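Local coordinates for protein catalase (Corynebacterium glutamicum, PDB 4B7H) that breaks down hydrogen peroxide into water and oxygen at a heme group, and is held here with the inhibitor nitric oxide, at residues T101-R106 with F126-Y131; N136-G141 with I326-G331. One frame throughout, in Å; residues are numbered along the deposited sequence.

Going from the N terminus, residues 101-106 come first and pair with 126-131, closing a connection of 19 residues in interaction 1. The chain then turns tightly from strand 125-132 into strand 135-142, which carries 136-141. Interaction 2 closes a much longer loop of 184 residues when 326-331, after helix 319-324, returns to that strand. The two contacts run in series and do not cross. Strand 125-132 lies between strands 100-108 and 135-142 in one antiparallel sheet. The salt bridge of Arg129 NE with Asp138 OD1 joins the two contacts. Together they tie three consecutive strands and a late loop to the heme.

Interaction 1: residues T101-R106 with F126-Y131; sequences TPLAVR and FALRFY. With HEM (protoporphyrin IX containing Fe), chain E.
Residues Pro102 to Arg106 pair with Ala127 to Tyr131 as antiparallel strands, their axes 4.6 Å apart at closest and their directions 159° apart. Five backbone hydrogen bonds join them. Ala104 and Arg129 form a hydrogen-bonded pair with both bonds made, Arg129 N to Ala104 O at 2.8 Å being nearly straight. Arg106 and Ala127 make the next such pair.

Leu103, Val105, Leu128 and Phe130 share one face of the sheet. Val105 CG2 meets Leu128 CD2 at 3.8 Å, the two side chains lying alongside each other. Leu103 CB comes obliquely to the Phe130 ring, 3.9 Å from CD1. Strand 305-314 packs on this face through Phe310 and Leu312.

Ala104, Arg106, Ala127 and Arg129 lie on the other face. The Tyr131 ring reaches along the strand to Ala104, with CE1 4.0 Å from Ala104 CB. Arg129 CD lies over one face of that ring, near its rim, and Tyr131 OH bonds to Val369 O. The guanidinium of Arg129 forms a salt bridge through NE with Asp138 OD1. Arg106 leaves its strand with CG anti to the backbone N (chi1 -174°) and runs out extended. Its NH1 meets heme O2D edge-on, in the guanidinium plane, at 2.7 Å. NH1 also bonds to His70 O. The pair belongs to the antiparallel beta-barrel of the catalase fold, and its Arg106 end helps hold a heme propionate.

Interaction 2: residues N136-G141 with I326-G331; sequences NYDIVG and IALDPG. Unlike the reference sequence in segment 326-331: Ile326 (reference Leu). With HEM (protoporphyrin IX containing Fe), chain E.
The carboxylate of Asp138 meets Asp329 N edge-on: OD2 accepts through its anti lone pair, at 3.0 Å. The other oxygen, OD1, is in a salt bridge with Arg129 NE. The carboxylate of Asp329 is used differently, since Gly331 N approaches OD1 from above its plane, 60° out of it. This second bond makes an Asx turn, where the loop 326-331 bends beside strand 135-142 of the catalase beta-barrel. The heme is the largest flat group here. Val140 CG1 sits above the rim of a heme pyrrole, 3.6 Å from C2D. At the porphyrin edge, Gly141 O lies 3.0 Å from the methyl carbon CMD, and Leu328 CD1 is near the propionate oxygen O1D.

Asp138 keeps CG beside its backbone N (chi1 -63°), which sends the carboxylate across to the loop. The same OD2 also accepts from Asn332 ND2, so two N-H groups hold one buried oxygen. The bond to Asp329 N is moderately bent. Leu328 CD2 packs next to this carboxylate.

Val140 is the apolar part of the contact. With CG1 anti to the backbone N (chi1 -177°) that methyl faces the heme, while CG2 is left to meet the loop. CG2 lies against the loop backbone, 3.5 Å from Asp329 N, and also touches Leu328 CB and Pro330 CD. One residue therefore packs against loop and cofactor at once. Helix 343-359 touches the loop, with Tyr352 and Ala353 against Asp329 and Tyr352 also against Pro330. A water completes the join: it donates to Asp138 O at 2.7 Å and to Pro330 O at 2.8 Å.

Interaction 1: residues T101-R106 with F126-Y131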
ATOM      1  N   THR A 101      16.368 -32.289   5.638  1.00 10.44           N
ATOM      2  CA  THR A 101      15.749 -31.127   4.997  1.00 11.05           C
ATOM      3  C   THR A 101      15.934 -29.867   5.842  1.00 10.73           C
ATOM      4  O   THR A 101      15.689 -29.899   7.045  1.00 11.21           O
ATOM      5  CB  THR A 101      14.243 -31.377   4.792  1.00 11.19           C
ATOM      6  OG1 THR A 101      14.057 -32.608   4.075  1.00 10.58           O
ATOM      7  CG2 THR A 101      13.578 -30.227   4.023  1.00 11.75           C
ATOM      8  N   PRO A 102      16.366 -28.751   5.218  1.00  9.68           N
ATOM      9  CA  PRO A 102      16.455 -27.504   5.996  1.00  9.49           C
ATOM     10  C   PRO A 102      15.070 -27.030   6.445  1.00  8.33           C
ATOM     11  O   PRO A 102      14.074 -27.263   5.745  1.00  9.19           O
ATOM     12  CB  PRO A 102      17.047 -26.496   4.998  1.00 10.61           C
ATOM     13  CG  PRO A 102      17.599 -27.316   3.866  1.00 11.78           C
ATOM     14  CD  PRO A 102      16.742 -28.547   3.809  1.00 10.97           C
ATOM     15  N   LEU A 103      15.012 -26.346   7.584  1.00  8.67           N
ATOM     16  CA  LEU A 103      13.750 -25.834   8.080  1.00  9.03           C
ATOM     17  C   LEU A 103      13.867 -24.430   8.659  1.00  8.15           C
ATOM     18  O   LEU A 103      14.953 -23.979   9.047  1.00  8.54           O
ATOM     19  CB  LEU A 103      13.145 -26.787   9.124  1.00 11.59           C
ATOM     20  CG  LEU A 103      13.778 -26.822  10.519  1.00 10.92           C
ATOM     21  CD1 LEU A 103      13.281 -25.706  11.445  1.00 11.13           C
ATOM     22  CD2 LEU A 103      13.519 -28.172  11.156  1.00 13.39           C
ATOM     23  N   ALA A 104      12.721 -23.759   8.718  1.00  7.74           N
ATOM     24  CA  ALA A 104      12.537 -22.550   9.506  1.00  8.17           C
ATOM     25  C   ALA A 104      11.427 -22.829  10.509  1.00  8.49           C
ATOM     26  O   ALA A 104      10.569 -23.684  10.270  1.00  8.21           O
ATOM     27  CB  ALA A 104      12.141 -21.385   8.621  1.00  8.07           C
ATOM     28  N   VAL A 105      11.430 -22.104  11.622  1.00  7.99           N
ATOM     29  CA  VAL A 105      10.333 -22.176  12.582  1.00  7.85           C
ATOM     30  C   VAL A 105      10.045 -20.795  13.133  1.00  7.50           C
ATOM     31  O   VAL A 105      10.957 -19.997  13.305  1.00  8.45           O
ATOM     32  CB  VAL A 105      10.636 -23.183  13.736  1.00  8.94           C
ATOM     33  CG1 VAL A 105      11.752 -22.669  14.651  1.00 11.40           C
ATOM     34  CG2 VAL A 105       9.391 -23.477  14.549  1.00  9.75           C
ATOM     35  N   ARG A 106       8.772 -20.501  13.381  1.00  7.75           N
ATOM     36  CA  ARG A 106       8.400 -19.317  14.150  1.00  7.49           C
ATOM     37  C   ARG A 106       7.460 -19.739  15.273  1.00  7.45           C
ATOM     38  O   ARG A 106       6.495 -20.483  15.047  1.00  8.11           O
ATOM     39  CB  ARG A 106       7.765 -18.234  13.261  1.00  7.65           C
ATOM     40  CG  ARG A 106       7.485 -16.903  13.986  1.00  7.89           C
ATOM     41  CD  ARG A 106       6.992 -15.851  13.006  1.00  7.83           C
ATOM     42  NE  ARG A 106       6.670 -14.560  13.627  1.00  6.82           N
ATOM     43  CZ  ARG A 106       5.514 -14.278  14.228  1.00  7.12           C
ATOM     44  NH1 ARG A 106       4.563 -15.207  14.329  1.00  7.96           N
ATOM     45  NH2 ARG A 106       5.312 -13.064  14.747  1.00  8.45           N
ATOM     46  N   PHE A 126       3.394 -22.660  16.656  1.00  7.68           N
ATOM     47  CA  PHE A 126       4.490 -23.601  16.469  1.00  8.57           C
ATOM     48  C   PHE A 126       4.497 -23.885  14.964  1.00  9.10           C
ATOM     49  O   PHE A 126       3.944 -24.884  14.496  1.00  9.34           O
ATOM     50  CB  PHE A 126       4.198 -24.868  17.284  1.00  9.66           C
ATOM     51  CG  PHE A 126       5.394 -25.752  17.535  1.00 10.97           C
ATOM     52  CD1 PHE A 126       6.025 -26.407  16.491  1.00 14.85           C
ATOM     53  CD2 PHE A 126       5.853 -25.967  18.830  1.00 10.42           C
ATOM     54  CE1 PHE A 126       7.121 -27.242  16.731  1.00 16.37           C
ATOM     55  CE2 PHE A 126       6.942 -26.815  19.079  1.00 10.98           C
ATOM     56  CZ  PHE A 126       7.573 -27.449  18.028  1.00 12.89           C
ATOM     57  N   ALA A 127       5.117 -22.983  14.205  1.00  8.51           N
ATOM     58  CA  ALA A 127       4.960 -22.957  12.755  1.00  8.27           C
ATOM     59  C   ALA A 127       6.247 -23.296  12.023  1.00  8.00           C
ATOM     60  O   ALA A 127       7.221 -22.536  12.074  1.00  7.87           O
ATOM     61  CB  ALA A 127       4.441 -21.594  12.317  1.00  9.20           C
ATOM     62  N   LEU A 128       6.228 -24.418  11.311  1.00  8.47           N
ATOM     63  CA  LEU A 128       7.413 -24.957  10.647  1.00  8.09           C
ATOM     64  C   LEU A 128       7.346 -24.799   9.142  1.00  8.58           C
ATOM     65  O   LEU A 128       6.281 -24.973   8.550  1.00  8.87           O
ATOM     66  CB  LEU A 128       7.518 -26.450  10.950  1.00  9.15           C
ATOM     67  CG  LEU A 128       7.814 -26.789  12.406  1.00  9.74           C
ATOM     68  CD1 LEU A 128       7.258 -28.156  12.740  1.00 11.42           C
ATOM     69  CD2 LEU A 128       9.319 -26.733  12.653  1.00 10.77           C
ATOM     70  N   ARG A 129       8.488 -24.481   8.528  1.00  8.11           N
ATOM     71  CA  ARG A 129       8.666 -24.608   7.084  1.00  8.50           C
ATOM     72  C   ARG A 129       9.766 -25.611   6.809  1.00  7.99           C
ATOM     73  O   ARG A 129      10.854 -25.513   7.384  1.00  8.95           O
ATOM     74  CB  ARG A 129       9.095 -23.282   6.448  1.00  8.16           C
ATOM     75  CG  ARG A 129       9.685 -23.470   5.036  1.00  8.49           C
ATOM     76  CD  ARG A 129       9.663 -22.161   4.260  1.00  8.41           C
ATOM     77  NE  ARG A 129       8.284 -21.700   4.152  1.00  8.11           N
ATOM     78  CZ  ARG A 129       7.914 -20.436   3.979  1.00  7.08           C
ATOM     79  NH1 ARG A 129       8.830 -19.481   3.856  1.00  7.69           N
ATOM     80  NH2 ARG A 129       6.621 -20.131   3.929  1.00  9.04           N
ATOM     81  N   PHE A 130       9.489 -26.560   5.925  1.00  7.74           N
ATOM     82  CA  PHE A 130      10.511 -27.465   5.429  1.00  8.93           C
ATOM     83  C   PHE A 130      10.818 -27.104   3.981  1.00  8.82           C
ATOM     84  O   PHE A 130       9.920 -27.088   3.131  1.00  8.64           O
ATOM     85  CB  PHE A 130      10.035 -28.914   5.556  1.00  9.54           C
ATOM     86  CG  PHE A 130       9.643 -29.291   6.959  1.00  9.79           C
ATOM     87  CD1 PHE A 130      10.614 -29.461   7.933  1.00 10.68           C
ATOM     88  CD2 PHE A 130       8.305 -29.437   7.317  1.00 10.79           C
ATOM     89  CE1 PHE A 130      10.270 -29.788   9.234  1.00 11.64           C
ATOM     90  CE2 PHE A 130       7.948 -29.764   8.629  1.00 11.81           C
ATOM     91  CZ  PHE A 130       8.933 -29.938   9.587  1.00 12.05           C
ATOM     92  N   TYR A 131      12.082 -26.775   3.713  1.00  8.42           N
ATOM     93  CA  TYR A 131      12.497 -26.394   2.364  1.00  9.21           C
ATOM     94  C   TYR A 131      12.794 -27.668   1.578  1.00 10.57           C
ATOM     95  O   TYR A 131      13.956 -28.063   1.441  1.00 10.17           O
ATOM     96  CB  TYR A 131      13.724 -25.468   2.404  1.00  8.72           C
ATOM     97  CG  TYR A 131      13.476 -24.112   3.064  1.00  7.53           C
ATOM     98  CD1 TYR A 131      13.578 -23.949   4.450  1.00  8.38           C
ATOM     99  CD2 TYR A 131      13.161 -22.992   2.298  1.00  7.89           C
ATOM    100  CE1 TYR A 131      13.362 -22.713   5.050  1.00  8.84           C
ATOM    101  CE2 TYR A 131      12.940 -21.744   2.890  1.00  8.15           C
ATOM    102  CZ  TYR A 131      13.051 -21.610   4.266  1.00  8.15           C
ATOM    103  OH  TYR A 131      12.833 -20.393   4.875  1.00  9.29           O
TER
HETATM  104  CHA HEM E1517      -1.341 -16.876  12.019  1.00  7.78           C
HETATM  105  CHB HEM E1517      -5.720 -17.374   9.995  1.00  7.76           C
HETATM  106  CHC HEM E1517      -6.593 -21.093  12.969  1.00  9.27           C
HETATM  107  CHD HEM E1517      -1.851 -21.419  13.736  1.00  9.14           C
HETATM  108  C1A HEM E1517      -2.446 -16.676  11.228  1.00  7.47           C
HETATM  109  C2A HEM E1517      -2.580 -15.666  10.196  1.00  7.68           C
HETATM  110  C3A HEM E1517      -3.787 -15.826   9.634  1.00  7.97           C
HETATM  111  C4A HEM E1517      -4.454 -16.923  10.292  1.00  8.32           C
HETATM  112  CMA HEM E1517      -4.419 -15.027   8.488  1.00  9.58           C
HETATM  113  CAA HEM E1517      -1.497 -14.628   9.827  1.00  8.05           C
HETATM  114  CBA HEM E1517      -0.555 -15.228   8.793  1.00  8.60           C
HETATM  115  CGA HEM E1517       0.417 -14.223   8.235  1.00  7.98           C
HETATM  116  O1A HEM E1517       1.583 -14.625   7.995  1.00  8.10           O
HETATM  117  O2A HEM E1517       0.057 -13.037   8.018  1.00  8.16           O
HETATM  118  C1B HEM E1517      -6.363 -18.408  10.637  1.00  7.39           C
HETATM  119  C2B HEM E1517      -7.725 -18.835  10.410  1.00  8.68           C
HETATM  120  C3B HEM E1517      -7.969 -19.854  11.260  1.00  8.92           C
HETATM  121  C4B HEM E1517      -6.761 -20.104  12.015  1.00  7.95           C
HETATM  122  CMB HEM E1517      -8.674 -18.178   9.387  1.00  8.92           C
HETATM  123  CAB HEM E1517      -9.237 -20.709  11.445  1.00 10.08           C
HETATM  124  CBB HEM E1517     -10.109 -20.914  10.458  1.00 10.92           C
HETATM  125  C1C HEM E1517      -5.358 -21.620  13.302  1.00  8.57           C
HETATM  126  C2C HEM E1517      -5.062 -22.969  13.763  1.00  9.59           C
HETATM  127  C3C HEM E1517      -3.736 -23.039  13.972  1.00  8.77           C
HETATM  128  C4C HEM E1517      -3.169 -21.752  13.627  1.00  9.12           C
HETATM  129  CMC HEM E1517      -6.118 -24.080  13.984  1.00 10.92           C
HETATM  130  CAC HEM E1517      -2.857 -24.236  14.410  1.00  9.86           C
HETATM  131  CBC HEM E1517      -3.188 -25.512  14.150  1.00 13.07           C
HETATM  132  C1D HEM E1517      -1.310 -20.205  13.413  1.00  8.53           C
HETATM  133  C2D HEM E1517       0.058 -19.878  13.649  1.00  8.01           C
HETATM  134  C3D HEM E1517       0.233 -18.479  13.125  1.00  8.30           C
HETATM  135  C4D HEM E1517      -1.047 -18.085  12.603  1.00  7.03           C
HETATM  136  CMD HEM E1517       1.120 -20.755  14.309  1.00  8.89           C
HETATM  137  CAD HEM E1517       1.538 -17.696  13.131  1.00  8.20           C
HETATM  138  CBD HEM E1517       2.416 -18.215  11.994  1.00  8.51           C
HETATM  139  CGD HEM E1517       3.716 -17.477  12.120  1.00  8.26           C
HETATM  140  O1D HEM E1517       4.062 -16.679  11.214  1.00  8.79           O
HETATM  141  O2D HEM E1517       4.408 -17.673  13.151  1.00  8.20           O
HETATM  142  NA  HEM E1517      -3.605 -17.437  11.259  1.00  7.83           N
HETATM  143  NB  HEM E1517      -5.800 -19.195  11.618  1.00  7.70           N
HETATM  144  NC  HEM E1517      -4.174 -20.905  13.224  1.00  8.80           N
HETATM  145  ND  HEM E1517      -1.944 -19.126  12.802  1.00  7.78           N
HETATM  146 FE   HEM E1517      -3.887 -19.147  12.276  1.00  7.93          FE

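Interaction 2: residues N136-G141 with I326-G331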
ATOM      1  N   ASN A 136       8.318 -25.770  -0.715  1.00  8.37           N
ATOM      2  CA  ASN A 136       8.214 -25.492   0.715  1.00  8.88           C
ATOM      3  C   ASN A 136       6.964 -26.151   1.276  1.00  8.92           C
ATOM      4  O   ASN A 136       5.861 -25.906   0.796  1.00  9.51           O
ATOM      5  CB  ASN A 136       8.175 -23.986   1.004  1.00  9.62           C
ATOM      6  CG  ASN A 136       9.472 -23.283   0.630  1.00  9.19           C
ATOM      7  OD1 ASN A 136      10.517 -23.926   0.511  1.00 10.62           O
ATOM      8  ND2 ASN A 136       9.413 -21.957   0.447  1.00 11.82           N
ATOM      9  N   TYR A 137       7.150 -27.000   2.281  1.00  8.47           N
ATOM     10  CA  TYR A 137       6.035 -27.626   2.979  1.00  8.36           C
ATOM     11  C   TYR A 137       5.967 -27.016   4.370  1.00  7.03           C
ATOM     12  O   TYR A 137       6.890 -27.194   5.177  1.00  8.94           O
ATOM     13  CB  TYR A 137       6.251 -29.141   3.076  1.00  8.67           C
ATOM     14  CG  TYR A 137       5.181 -29.866   3.867  1.00  8.67           C
ATOM     15  CD1 TYR A 137       3.866 -29.413   3.872  1.00  9.97           C
ATOM     16  CD2 TYR A 137       5.486 -30.999   4.619  1.00  8.64           C
ATOM     17  CE1 TYR A 137       2.886 -30.068   4.599  1.00  9.40           C
ATOM     18  CE2 TYR A 137       4.504 -31.659   5.352  1.00 10.38           C
ATOM     19  CZ  TYR A 137       3.211 -31.187   5.334  1.00 10.36           C
ATOM     20  OH  TYR A 137       2.239 -31.836   6.059  1.00 10.52           O
ATOM     21  N   ASP A 138       4.897 -26.276   4.647  1.00  7.69           N
ATOM     22  CA  ASP A 138       4.747 -25.662   5.960  1.00  8.48           C
ATOM     23  C   ASP A 138       3.735 -26.433   6.772  1.00  8.55           C
ATOM     24  O   ASP A 138       2.651 -26.756   6.271  1.00  9.41           O
ATOM     25  CB  ASP A 138       4.251 -24.209   5.860  1.00  8.60           C
ATOM     26  CG  ASP A 138       5.219 -23.284   5.142  1.00  9.16           C
ATOM     27  OD1 ASP A 138       6.355 -23.689   4.812  1.00  8.76           O
ATOM     28  OD2 ASP A 138       4.826 -22.121   4.927  1.00  8.68           O
ATOM     29  N   ILE A 139       4.097 -26.728   8.017  1.00  7.87           N
ATOM     30  CA  ILE A 139       3.125 -27.225   8.986  1.00  8.87           C
ATOM     31  C   ILE A 139       2.967 -26.128  10.029  1.00  8.34           C
ATOM     32  O   ILE A 139       3.817 -25.949  10.904  1.00  8.61           O
ATOM     33  CB  ILE A 139       3.533 -28.566   9.635  1.00  9.32           C
ATOM     34  CG1 ILE A 139       3.775 -29.624   8.551  1.00 10.14           C
ATOM     35  CG2 ILE A 139       2.444 -29.023  10.616  1.00 10.77           C
ATOM     36  CD1 ILE A 139       4.256 -30.970   9.073  1.00 10.77           C
ATOM     37  N   VAL A 140       1.894 -25.362   9.880  1.00  8.48           N
ATOM     38  CA  VAL A 140       1.671 -24.195  10.709  1.00  8.53           C
ATOM     39  C   VAL A 140       0.810 -24.664  11.873  1.00  8.13           C
ATOM     40  O   VAL A 140      -0.429 -24.670  11.805  1.00  8.61           O
ATOM     41  CB  VAL A 140       1.009 -23.064   9.885  1.00  8.28           C
ATOM     42  CG1 VAL A 140       0.837 -21.809  10.728  1.00  9.30           C
ATOM     43  CG2 VAL A 140       1.866 -22.759   8.651  1.00  9.85           C
ATOM     44  N   GLY A 141       1.484 -25.104  12.933  1.00  8.40           N
ATOM     45  CA  GLY A 141       0.801 -25.714  14.056  1.00  8.61           C
ATOM     46  C   GLY A 141       0.757 -24.837  15.289  1.00  8.75           C
ATOM     47  O   GLY A 141       1.100 -23.654  15.234  1.00  8.37           O
ATOM     48  N   ILE A 326       8.798 -13.725   7.189  1.00  6.73           N
ATOM     49  CA  ILE A 326       8.461 -15.080   6.769  1.00  7.34           C
ATOM     50  C   ILE A 326       6.946 -15.166   6.599  1.00  6.28           C
ATOM     51  O   ILE A 326       6.189 -14.487   7.303  1.00  7.54           O
ATOM     52  CB  ILE A 326       9.030 -16.174   7.712  1.00  7.77           C
ATOM     53  CG1 ILE A 326       9.174 -17.501   6.956  1.00  7.96           C
ATOM     54  CG2 ILE A 326       8.182 -16.353   8.978  1.00  9.21           C
ATOM     55  CD1 ILE A 326       9.970 -18.558   7.706  1.00 10.73           C
ATOM     56  N   ALA A 327       6.520 -15.949   5.616  1.00  7.25           N
ATOM     57  CA  ALA A 327       5.105 -16.065   5.292  1.00  6.38           C
ATOM     58  C   ALA A 327       4.713 -17.527   5.414  1.00  7.45           C
ATOM     59  O   ALA A 327       4.683 -18.267   4.424  1.00  7.86           O
ATOM     60  CB  ALA A 327       4.845 -15.547   3.871  1.00  7.75           C
ATOM     61  N   LEU A 328       4.465 -17.965   6.642  1.00  7.05           N
ATOM     62  CA  LEU A 328       4.160 -19.372   6.888  1.00  7.75           C
ATOM     63  C   LEU A 328       2.690 -19.612   6.563  1.00  7.50           C
ATOM     64  O   LEU A 328       1.835 -18.799   6.904  1.00  8.60           O
ATOM     65  CB  LEU A 328       4.504 -19.735   8.333  1.00  8.86           C
ATOM     66  CG  LEU A 328       6.026 -19.708   8.579  1.00  9.19           C
ATOM     67  CD1 LEU A 328       6.383 -19.516  10.050  1.00 10.35           C
ATOM     68  CD2 LEU A 328       6.689 -20.983   8.045  1.00 11.43           C
ATOM     69  N   ASP A 329       2.395 -20.716   5.886  1.00  7.56           N
ATOM     70  CA  ASP A 329       1.088 -20.880   5.252  1.00  7.30           C
ATOM     71  C   ASP A 329       0.737 -22.367   5.155  1.00  6.94           C
ATOM     72  O   ASP A 329       1.453 -23.126   4.508  1.00  7.54           O
ATOM     73  CB  ASP A 329       1.180 -20.224   3.866  1.00  7.48           C
ATOM     74  CG  ASP A 329      -0.062 -20.404   3.012  1.00  8.01           C
ATOM     75  OD1 ASP A 329      -1.087 -20.938   3.491  1.00  9.14           O
ATOM     76  OD2 ASP A 329      -0.007 -19.980   1.833  1.00 10.13           O
ATOM     77  N   PRO A 330      -0.377 -22.793   5.787  1.00  7.30           N
ATOM     78  CA  PRO A 330      -0.730 -24.222   5.747  1.00  7.49           C
ATOM     79  C   PRO A 330      -1.074 -24.688   4.334  1.00  7.94           C
ATOM     80  O   PRO A 330      -1.069 -25.888   4.059  1.00  8.73           O
ATOM     81  CB  PRO A 330      -1.953 -24.322   6.677  1.00  8.91           C
ATOM     82  CG  PRO A 330      -2.518 -22.947   6.717  1.00  8.47           C
ATOM     83  CD  PRO A 330      -1.346 -22.010   6.577  1.00  7.37           C
ATOM     84  N   GLY A 331      -1.358 -23.745   3.439  1.00  8.03           N
ATOM     85  CA  GLY A 331      -1.592 -24.075   2.042  1.00  7.99           C
ATOM     86  C   GLY A 331      -0.334 -24.463   1.285  1.00  8.26           C
ATOM     87  O   GLY A 331      -0.407 -24.933   0.141  1.00  9.11           O
TER
HETATM   88  CHA HEM E1517      -1.341 -16.876  12.019  1.00  7.78           C
HETATM   89  CHB HEM E1517      -5.720 -17.374   9.995  1.00  7.76           C
HETATM   90  CHC HEM E1517      -6.593 -21.093  12.969  1.00  9.27           C
HETATM   91  CHD HEM E1517      -1.851 -21.419  13.736  1.00  9.14           C
HETATM   92  C1A HEM E1517      -2.446 -16.676  11.228  1.00  7.47           C
HETATM   93  C2A HEM E1517      -2.580 -15.666  10.196  1.00  7.68           C
HETATM   94  C3A HEM E1517      -3.787 -15.826   9.634  1.00  7.97           C
HETATM   95  C4A HEM E1517      -4.454 -16.923  10.292  1.00  8.32           C
HETATM   96  CMA HEM E1517      -4.419 -15.027   8.488  1.00  9.58           C
HETATM   97  CAA HEM E1517      -1.497 -14.628   9.827  1.00  8.05           C
HETATM   98  CBA HEM E1517      -0.555 -15.228   8.793  1.00  8.60           C
HETATM   99  CGA HEM E1517       0.417 -14.223   8.235  1.00  7.98           C
HETATM  100  O1A HEM E1517       1.583 -14.625   7.995  1.00  8.10           O
HETATM  101  O2A HEM E1517       0.057 -13.037   8.018  1.00  8.16           O
HETATM  102  C1B HEM E1517      -6.363 -18.408  10.637  1.00  7.39           C
HETATM  103  C2B HEM E1517      -7.725 -18.835  10.410  1.00  8.68           C
HETATM  104  C3B HEM E1517      -7.969 -19.854  11.260  1.00  8.92           C
HETATM  105  C4B HEM E1517      -6.761 -20.104  12.015  1.00  7.95           C
HETATM  106  CMB HEM E1517      -8.674 -18.178   9.387  1.00  8.92           C
HETATM  107  CAB HEM E1517      -9.237 -20.709  11.445  1.00 10.08           C
HETATM  108  CBB HEM E1517     -10.109 -20.914  10.458  1.00 10.92           C
HETATM  109  C1C HEM E1517      -5.358 -21.620  13.302  1.00  8.57           C
HETATM  110  C2C HEM E1517      -5.062 -22.969  13.763  1.00  9.59           C
HETATM  111  C3C HEM E1517      -3.736 -23.039  13.972  1.00  8.77           C
HETATM  112  C4C HEM E1517      -3.169 -21.752  13.627  1.00  9.12           C
HETATM  113  CMC HEM E1517      -6.118 -24.080  13.984  1.00 10.92           C
HETATM  114  CAC HEM E1517      -2.857 -24.236  14.410  1.00  9.86           C
HETATM  115  CBC HEM E1517      -3.188 -25.512  14.150  1.00 13.07           C
HETATM  116  C1D HEM E1517      -1.310 -20.205  13.413  1.00  8.53           C
HETATM  117  C2D HEM E1517       0.058 -19.878  13.649  1.00  8.01           C
HETATM  118  C3D HEM E1517       0.233 -18.479  13.125  1.00  8.30           C
HETATM  119  C4D HEM E1517      -1.047 -18.085  12.603  1.00  7.03           C
HETATM  120  CMD HEM E1517       1.120 -20.755  14.309  1.00  8.89           C
HETATM  121  CAD HEM E1517       1.538 -17.696  13.131  1.00  8.20           C
HETATM  122  CBD HEM E1517       2.416 -18.215  11.994  1.00  8.51           C
HETATM  123  CGD HEM E1517       3.716 -17.477  12.120  1.00  8.26           C
HETATM  124  O1D HEM E1517       4.062 -16.679  11.214  1.00  8.79           O
HETATM  125  O2D HEM E1517       4.408 -17.673  13.151  1.00  8.20           O
HETATM  126  NA  HEM E1517      -3.605 -17.437  11.259  1.00  7.83           N
HETATM  127  NB  HEM E1517      -5.800 -19.195  11.618  1.00  7.70           N
HETATM  128  NC  HEM E1517      -4.174 -20.905  13.224  1.00  8.80           N
HETATM  129  ND  HEM E1517      -1.944 -19.126  12.802  1.00  7.78           N
HETATM  130 FE   HEM E1517      -3.887 -19.147  12.276  1.00  7.93          FE
HETATM  131  O   HOH W   1       0.095 -27.630   5.971  1.00  9.26           O